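Local coordinates for protein esterase YbfF (PDB 3BF7) that probably hydrolyses ester or thioester bonds, as an esterase of the alpha/beta hydrolase fold with a helical cap, at residues A[3-8]-A[46-51]; A[17-22]-A[82-87]. The protein carries 1 engineered substitution. One frame throughout, in Å; residues are numbered along the deposited sequence.

Interaction 1 (A[3-8]-A[46-51]); sequences LNIRAQ and IQVDVR. Engineered in segment 46-51: V50 (natural residue Met).
L3 lays its side chain against V48 and D49: L3 CB rests 3.5 Å from D49 O, and L3 CD1 lies 4.1 Å from V48 CB, the two side chains crossing at a slant. In L3, chi1 of -58° sets CG anti to the carbonyl carbon and brings both methyls to 3.6 Å from D49 O, with CD2 also 3.8 Å from R51 N. Further along, I5 turns CG2 to V48 CG1 (3.8 Å) and sets CB beside I46 CG2, the two isoleucines pointing the same way; I5, V48 and I46 share one face, where T74 and L78 of helix 64-78 meet I5 and I46. The backbones run antiparallel. R6 and Q47 form a hydrogen-bonded pair, R6 N giving to Q47 O and Q47 N to R6 O, both 2.9 Å. D49 N closes on N4 O at 3.0 Å. A water donates to both R6 O and Q47 OE1, while Q47 NE2 is bonded to L29 O. D49 directs its carboxylate to the backbone N-H groups of L29 and L55, which would probably favour its ionised form. Backbone pairing thus fixes the edge strand, while apolar side chains pack on one face and R6 and Q47 stand on the other.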
ATOM      1  N   LEU A   3      -4.716  -0.803 -14.115  1.00  9.81           N
ATOM      2  CA  LEU A   3      -3.365  -0.721 -13.578  1.00  8.75           C
ATOM      3  C   LEU A   3      -2.475  -1.842 -14.078  1.00  8.45           C
ATOM      4  O   LEU A   3      -2.957  -2.862 -14.573  1.00  8.25           O
ATOM      5  CB  LEU A   3      -3.415  -0.799 -12.052  1.00  7.90           C
ATOM      6  CG  LEU A   3      -4.246   0.259 -11.328  1.00  7.43           C
ATOM      7  CD1 LEU A   3      -4.289  -0.060  -9.842  1.00  8.70           C
ATOM      8  CD2 LEU A   3      -3.643   1.634 -11.575  1.00  8.17           C
ATOM      9  N   ASN A   4      -1.169  -1.636 -13.958  1.00  7.81           N
ATOM     10  CA  ASN A   4      -0.213  -2.665 -14.316  1.00  7.62           C
ATOM     11  C   ASN A   4      -0.309  -3.666 -13.169  1.00  7.01           C
ATOM     12  O   ASN A   4      -0.352  -3.276 -11.996  1.00  7.40           O
ATOM     13  CB  ASN A   4       1.204  -2.093 -14.379  1.00  7.69           C
ATOM     14  CG  ASN A   4       2.253  -3.169 -14.585  1.00  7.13           C
ATOM     15  OD1 ASN A   4       3.258  -3.223 -13.872  1.00  9.30           O
ATOM     16  ND2 ASN A   4       2.027  -4.030 -15.564  1.00  6.16           N
ATOM     17  N   ILE A   5      -0.367  -4.950 -13.502  1.00  8.00           N
ATOM     18  CA  ILE A   5      -0.462  -5.974 -12.475  1.00  9.22           C
ATOM     19  C   ILE A   5       0.371  -7.197 -12.794  1.00  9.26           C
ATOM     20  O   ILE A   5       0.787  -7.410 -13.934  1.00 10.41           O
ATOM     21  CB  ILE A   5      -1.926  -6.462 -12.265  1.00 11.51           C
ATOM     22  CG1 ILE A   5      -2.366  -7.356 -13.431  1.00 14.95           C
ATOM     23  CG2 ILE A   5      -2.859  -5.276 -12.118  1.00 11.67           C
ATOM     24  CD1 ILE A   5      -2.426  -6.662 -14.771  1.00 18.02           C
ATOM     25  N   ARG A   6       0.613  -7.985 -11.755  1.00  9.31           N
ATOM     26  CA  ARG A   6       1.335  -9.242 -11.850  1.00 10.62           C
ATOM     27  C   ARG A   6       0.363 -10.211 -11.188  1.00  9.55           C
ATOM     28  O   ARG A   6       0.079 -10.083  -9.994  1.00 10.30           O
ATOM     29  CB  ARG A   6       2.636  -9.180 -11.051  1.00 13.71           C
ATOM     30  CG  ARG A   6       3.494 -10.427 -11.162  1.00 19.18           C
ATOM     31  CD  ARG A   6       4.071 -10.574 -12.560  1.00 22.88           C
ATOM     32  NE  ARG A   6       4.872  -9.414 -12.939  1.00 27.24           N
ATOM     33  CZ  ARG A   6       5.934  -8.984 -12.264  1.00 28.11           C
ATOM     34  NH1 ARG A   6       6.330  -9.618 -11.167  1.00 30.93           N
ATOM     35  NH2 ARG A   6       6.601  -7.918 -12.683  1.00 29.03           N
ATOM     36  N   ALA A   7      -0.165 -11.152 -11.964  1.00 10.77           N
ATOM     37  CA  ALA A   7      -1.122 -12.121 -11.446  1.00 11.55           C
ATOM     38  C   ALA A   7      -0.527 -13.521 -11.386  1.00 11.65           C
ATOM     39  O   ALA A   7       0.260 -13.913 -12.247  1.00 12.11           O
ATOM     40  CB  ALA A   7      -2.374 -12.125 -12.314  1.00 13.51           C
ATOM     41  N   GLN A   8      -0.909 -14.272 -10.360  1.00 11.96           N
ATOM     42  CA  GLN A   8      -0.424 -15.633 -10.198  1.00 13.46           C
ATOM     43  C   GLN A   8      -1.556 -16.509  -9.678  1.00 13.48           C
ATOM     44  O   GLN A   8      -2.254 -16.150  -8.726  1.00 12.97           O
ATOM     45  CB  GLN A   8       0.765 -15.657  -9.236  1.00 15.12           C
ATOM     46  CG  GLN A   8       1.571 -16.943  -9.269  1.00 20.44           C
ATOM     47  CD  GLN A   8       2.900 -16.806  -8.552  1.00 21.46           C
ATOM     48  OE1 GLN A   8       2.947 -16.517  -7.358  1.00 23.99           O
ATOM     49  NE2 GLN A   8       3.990 -17.009  -9.283  1.00 24.73           N
ATOM     50  N   ILE A  46      -3.130 -10.978  -7.086  1.00  7.66           N
ATOM     51  CA  ILE A  46      -2.990  -9.883  -8.036  1.00  7.99           C
ATOM     52  C   ILE A  46      -2.211  -8.777  -7.329  1.00  7.63           C
ATOM     53  O   ILE A  46      -2.692  -8.193  -6.353  1.00  8.33           O
ATOM     54  CB  ILE A  46      -4.352  -9.304  -8.495  1.00  8.40           C
ATOM     55  CG1 ILE A  46      -5.195 -10.385  -9.180  1.00 10.64           C
ATOM     56  CG2 ILE A  46      -4.118  -8.139  -9.454  1.00 10.14           C
ATOM     57  CD1 ILE A  46      -5.932 -11.294  -8.222  1.00 13.37           C
ATOM     58  N   GLN A  47      -0.999  -8.515  -7.800  1.00  7.11           N
ATOM     59  CA  GLN A  47      -0.165  -7.460  -7.237  1.00  7.07           C
ATOM     60  C   GLN A  47      -0.246  -6.289  -8.205  1.00  7.18           C
ATOM     61  O   GLN A  47       0.078  -6.435  -9.381  1.00  8.33           O
ATOM     62  CB  GLN A  47       1.282  -7.940  -7.106  1.00  8.51           C
ATOM     63  CG  GLN A  47       1.476  -9.009  -6.036  1.00 10.16           C
ATOM     64  CD  GLN A  47       2.811  -9.718  -6.139  1.00 11.33           C
ATOM     65  OE1 GLN A  47       2.873 -10.898  -6.485  1.00 14.92           O
ATOM     66  NE2 GLN A  47       3.888  -9.004  -5.840  1.00 10.83           N
ATOM     67  N   VAL A  48      -0.677  -5.128  -7.726  1.00  6.57           N
ATOM     68  CA  VAL A  48      -0.813  -3.972  -8.601  1.00  7.07           C
ATOM     69  C   VAL A  48       0.196  -2.866  -8.360  1.00  6.45           C
ATOM     70  O   VAL A  48       0.755  -2.730  -7.267  1.00  7.26           O
ATOM     71  CB  VAL A  48      -2.217  -3.307  -8.457  1.00  7.93           C
ATOM     72  CG1 VAL A  48      -3.303  -4.356  -8.502  1.00  9.51           C
ATOM     73  CG2 VAL A  48      -2.298  -2.502  -7.156  1.00  8.48           C
ATOM     74  N   ASP A  49       0.435  -2.089  -9.411  1.00  6.60           N
ATOM     75  CA  ASP A  49       1.260  -0.896  -9.300  1.00  6.32           C
ATOM     76  C   ASP A  49       0.188   0.194  -9.217  1.00  5.95           C
ATOM     77  O   ASP A  49      -0.687   0.282 -10.083  1.00  6.00           O
ATOM     78  CB  ASP A  49       2.099  -0.636 -10.557  1.00  6.75           C
ATOM     79  CG  ASP A  49       3.472  -1.285 -10.509  1.00  6.11           C
ATOM     80  OD1 ASP A  49       4.037  -1.453  -9.404  1.00  7.39           O
ATOM     81  OD2 ASP A  49       3.999  -1.600 -11.601  1.00  6.60           O
ATOM     82  N   VAL A  50       0.226   0.995  -8.163  1.00  5.55           N
ATOM     83  CA  VAL A  50      -0.728   2.087  -8.027  1.00  5.80           C
ATOM     84  C   VAL A  50      -0.417   3.105  -9.131  1.00  5.52           C
ATOM     85  O   VAL A  50       0.710   3.157  -9.628  1.00  5.78           O
ATOM     86  CB  VAL A  50      -0.586   2.747  -6.634  1.00  5.69           C
ATOM     87  CG1 VAL A  50      -1.445   4.004  -6.538  1.00  6.84           C
ATOM     88  CG2 VAL A  50      -0.984   1.745  -5.556  1.00  6.46           C
ATOM     89  N   ARG A  51      -1.407   3.895  -9.537  1.00  5.83           N
ATOM     90  CA  ARG A  51      -1.158   4.899 -10.563  1.00  6.63           C
ATOM     91  C   ARG A  51       0.034   5.745 -10.126  1.00  5.99           C
ATOM     92  O   ARG A  51       0.250   5.972  -8.931  1.00  6.03           O
ATOM     93  CB  ARG A  51      -2.388   5.793 -10.782  1.00  7.03           C
ATOM     94  CG  ARG A  51      -2.852   6.572  -9.558  1.00  7.04           C
ATOM     95  CD  ARG A  51      -3.824   7.685  -9.945  1.00  8.35           C
ATOM     96  NE  ARG A  51      -4.989   7.167 -10.654  1.00  7.84           N
ATOM     97  CZ  ARG A  51      -5.818   7.907 -11.385  1.00  9.11           C
ATOM     98  NH1 ARG A  51      -5.622   9.214 -11.512  1.00  9.54           N
ATOM     99  NH2 ARG A  51      -6.842   7.333 -12.004  1.00  8.96           N
TER
HETATM  100  O   HOH W   1       1.418 -12.126  -8.562  1.00 17.41           O

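Interaction 2 (A[17-22]-A[82-87]); sequences SPIVLV and KATFIG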
ATOM      1  N   SER A  17     -11.626 -16.315  -2.207  1.00 14.34           N
ATOM      2  CA  SER A  17     -11.694 -15.144  -3.065  1.00 13.39           C
ATOM      3  C   SER A  17     -10.258 -14.773  -3.410  1.00 12.15           C
ATOM      4  O   SER A  17      -9.343 -15.018  -2.624  1.00 11.98           O
ATOM      5  CB  SER A  17     -12.342 -13.966  -2.331  1.00 15.47           C
ATOM      6  OG  SER A  17     -13.665 -14.263  -1.925  1.00 17.53           O
ATOM      7  N   PRO A  18     -10.036 -14.201  -4.600  1.00 10.62           N
ATOM      8  CA  PRO A  18      -8.671 -13.818  -4.966  1.00  9.84           C
ATOM      9  C   PRO A  18      -8.237 -12.671  -4.057  1.00  8.23           C
ATOM     10  O   PRO A  18      -9.080 -11.989  -3.474  1.00  8.62           O
ATOM     11  CB  PRO A  18      -8.813 -13.387  -6.422  1.00 10.90           C
ATOM     12  CG  PRO A  18     -10.215 -12.845  -6.468  1.00 13.12           C
ATOM     13  CD  PRO A  18     -10.985 -13.871  -5.676  1.00 12.52           C
ATOM     14  N   ILE A  19      -6.930 -12.471  -3.935  1.00  7.63           N
ATOM     15  CA  ILE A  19      -6.393 -11.402  -3.103  1.00  7.16           C
ATOM     16  C   ILE A  19      -5.620 -10.389  -3.936  1.00  6.66           C
ATOM     17  O   ILE A  19      -4.725 -10.749  -4.700  1.00  7.43           O
ATOM     18  CB  ILE A  19      -5.455 -11.959  -2.002  1.00  7.16           C
ATOM     19  CG1 ILE A  19      -6.259 -12.823  -1.022  1.00  8.16           C
ATOM     20  CG2 ILE A  19      -4.756 -10.809  -1.273  1.00  8.32           C
ATOM     21  CD1 ILE A  19      -5.420 -13.468   0.068  1.00  8.98           C
ATOM     22  N   VAL A  20      -5.989  -9.122  -3.785  1.00  6.32           N
ATOM     23  CA  VAL A  20      -5.331  -8.023  -4.480  1.00  6.18           C
ATOM     24  C   VAL A  20      -4.474  -7.302  -3.442  1.00  5.96           C
ATOM     25  O   VAL A  20      -4.976  -6.905  -2.389  1.00  6.71           O
ATOM     26  CB  VAL A  20      -6.362  -7.032  -5.070  1.00  6.64           C
ATOM     27  CG1 VAL A  20      -5.647  -5.854  -5.723  1.00  7.40           C
ATOM     28  CG2 VAL A  20      -7.247  -7.745  -6.084  1.00  7.66           C
ATOM     29  N   LEU A  21      -3.186  -7.150  -3.743  1.00  5.94           N
ATOM     30  CA  LEU A  21      -2.232  -6.494  -2.851  1.00  6.12           C
ATOM     31  C   LEU A  21      -1.893  -5.115  -3.407  1.00  5.62           C
ATOM     32  O   LEU A  21      -1.539  -4.984  -4.583  1.00  6.32           O
ATOM     33  CB  LEU A  21      -0.964  -7.343  -2.740  1.00  7.02           C
ATOM     34  CG  LEU A  21      -1.163  -8.757  -2.192  1.00  8.68           C
ATOM     35  CD1 LEU A  21       0.067  -9.596  -2.483  1.00 11.17           C
ATOM     36  CD2 LEU A  21      -1.443  -8.703  -0.703  1.00 14.52           C
ATOM     37  N   VAL A  22      -1.983  -4.100  -2.549  1.00  5.57           N
ATOM     38  CA  VAL A  22      -1.744  -2.714  -2.945  1.00  5.70           C
ATOM     39  C   VAL A  22      -0.684  -2.037  -2.072  1.00  5.81           C
ATOM     40  O   VAL A  22      -0.882  -1.842  -0.872  1.00  5.95           O
ATOM     41  CB  VAL A  22      -3.064  -1.902  -2.866  1.00  5.94           C
ATOM     42  CG1 VAL A  22      -2.897  -0.562  -3.563  1.00  6.95           C
ATOM     43  CG2 VAL A  22      -4.208  -2.700  -3.480  1.00  7.35           C
ATOM     44  N   LYS A  82     -15.445 -10.195  -7.151  1.00 14.58           N
ATOM     45  CA  LYS A  82     -15.147  -9.758  -5.793  1.00 14.17           C
ATOM     46  C   LYS A  82     -13.789 -10.284  -5.353  1.00 12.13           C
ATOM     47  O   LYS A  82     -13.398 -11.395  -5.709  1.00 12.35           O
ATOM     48  CB  LYS A  82     -16.238 -10.258  -4.842  1.00 17.02           C
ATOM     49  CG  LYS A  82     -16.075  -9.824  -3.394  1.00 20.89           C
ATOM     50  CD  LYS A  82     -17.196 -10.378  -2.521  1.00 23.89           C
ATOM     51  CE  LYS A  82     -17.205 -11.901  -2.519  1.00 26.05           C
ATOM     52  NZ  LYS A  82     -18.291 -12.460  -1.663  1.00 28.00           N
ATOM     53  N   ALA A  83     -13.070  -9.481  -4.578  1.00 10.43           N
ATOM     54  CA  ALA A  83     -11.759  -9.888  -4.102  1.00  9.26           C
ATOM     55  C   ALA A  83     -11.480  -9.368  -2.707  1.00  8.33           C
ATOM     56  O   ALA A  83     -12.122  -8.431  -2.236  1.00  8.71           O
ATOM     57  CB  ALA A  83     -10.679  -9.384  -5.053  1.00 10.39           C
ATOM     58  N   THR A  84     -10.533 -10.014  -2.044  1.00  7.78           N
ATOM     59  CA  THR A  84     -10.088  -9.586  -0.730  1.00  7.52           C
ATOM     60  C   THR A  84      -8.954  -8.621  -1.056  1.00  7.08           C
ATOM     61  O   THR A  84      -8.160  -8.877  -1.963  1.00  7.66           O
ATOM     62  CB  THR A  84      -9.573 -10.781   0.087  1.00  8.20           C
ATOM     63  OG1 THR A  84     -10.697 -11.514   0.585  1.00  9.55           O
ATOM     64  CG2 THR A  84      -8.701 -10.329   1.255  1.00  8.43           C
ATOM     65  N   PHE A  85      -8.892  -7.507  -0.337  1.00  6.24           N
ATOM     66  CA  PHE A  85      -7.870  -6.497  -0.578  1.00  6.59           C
ATOM     67  C   PHE A  85      -6.968  -6.293   0.625  1.00  6.82           C
ATOM     68  O   PHE A  85      -7.442  -6.185   1.758  1.00  6.95           O
ATOM     69  CB  PHE A  85      -8.529  -5.162  -0.927  1.00  7.31           C
ATOM     70  CG  PHE A  85      -9.106  -5.111  -2.312  1.00  7.51           C
ATOM     71  CD1 PHE A  85      -8.375  -4.559  -3.360  1.00  7.29           C
ATOM     72  CD2 PHE A  85     -10.378  -5.610  -2.575  1.00  7.75           C
ATOM     73  CE1 PHE A  85      -8.901  -4.505  -4.649  1.00  8.28           C
ATOM     74  CE2 PHE A  85     -10.912  -5.563  -3.861  1.00  8.84           C
ATOM     75  CZ  PHE A  85     -10.170  -5.006  -4.897  1.00  9.07           C
ATOM     76  N   ILE A  86      -5.667  -6.229   0.361  1.00  6.39           N
ATOM     77  CA  ILE A  86      -4.665  -5.999   1.396  1.00  6.07           C
ATOM     78  C   ILE A  86      -3.828  -4.813   0.924  1.00  5.06           C
ATOM     79  O   ILE A  86      -3.191  -4.878  -0.128  1.00  6.04           O
ATOM     80  CB  ILE A  86      -3.742  -7.227   1.576  1.00  7.04           C
ATOM     81  CG1 ILE A  86      -4.574  -8.446   1.987  1.00  7.85           C
ATOM     82  CG2 ILE A  86      -2.669  -6.929   2.616  1.00  8.27           C
ATOM     83  CD1 ILE A  86      -3.770  -9.727   2.151  1.00 10.21           C
ATOM     84  N   GLY A  87      -3.836  -3.727   1.688  1.00  5.59           N
ATOM     85  CA  GLY A  87      -3.077  -2.562   1.283  1.00  6.00           C
ATOM     86  C   GLY A  87      -2.225  -1.977   2.385  1.00  5.71           C
ATOM     87  O   GLY A  87      -2.624  -1.946   3.557  1.00  6.21           O
TER
HETATM   88  O   HOH W   2      -9.826 -14.005   0.016  1.00 18.98           O
HETATM   89  O   HOH W   3     -15.253 -13.931  -4.466  1.00 49.51           O
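K82 meets P18 at the start of the pairing, its carbonyl O lying 3.5 Å from P18 CD, and a water that donates to S17 OG reaches K82 O weakly. A83 follows; its CB touches P18 CG at 3.8 Å and V20 CG2 at 3.9 Å. T84 opens the parallel pairing, T84 N giving to P18 O and T84 O receiving V20 N, each at 2.8 Å. Its CB lies alongside I19 CG1, and OG1 shares a water with S17 O, while S17 OG is bonded to D107. F85 lies beside V20, both side chains pointing the same way; chi1 of -74° sets CG anti to the carbonyl carbon and brings CD1 and CE1 against V20, with CE1 3.6 Å from V20 CB. A leucine in place of F85 would probably lose much of this contact with V20, leaving a gap beside it and next to L71 and L75. I86 returns to the face of I19 and L21: its CD1 meets I19 CG2 at 3.7 Å and its CB meets L21 CD2 at 3.6 Å, while its N and O bond to V20 O and V22 N. At G87 the chains draw to 4.4 Å between the CA atoms of G87 and V22, and G87 CA makes a C-H...O contact to V22 O. The pair forms two parallel strands of the central sheet of the alpha/beta hydrolase fold, between strands 45-48 and 106-112, with helix 64-78, which joins strand 45-48 to strand 83-88, packed over V20, V22 and F85.

In the fold
Interactions 1 and 2 are two joints of one mixed sheet, separated by the pairing of strands 45-48 and 19-22, with centres about 11 Å apart. In interaction 1 strand 45-48 pairs with the antiparallel edge strand 5-8; on its other side it lies parallel to strand 19-22, where I46 N meets I19 O and I46 O meets L21 N, each at 2.9 Å. Further along, the engineered V50 packs CG2 against V22 CG1 at 3.6 Å. Helix 64-78 covers side chains of both contacts. Segment 82-87 leads into what is probably the nucleophile elbow, with G87 opening its GxSxG pattern and S89 the likely nucleophile of a triad with H234 and D113; V50 lies near it without touching.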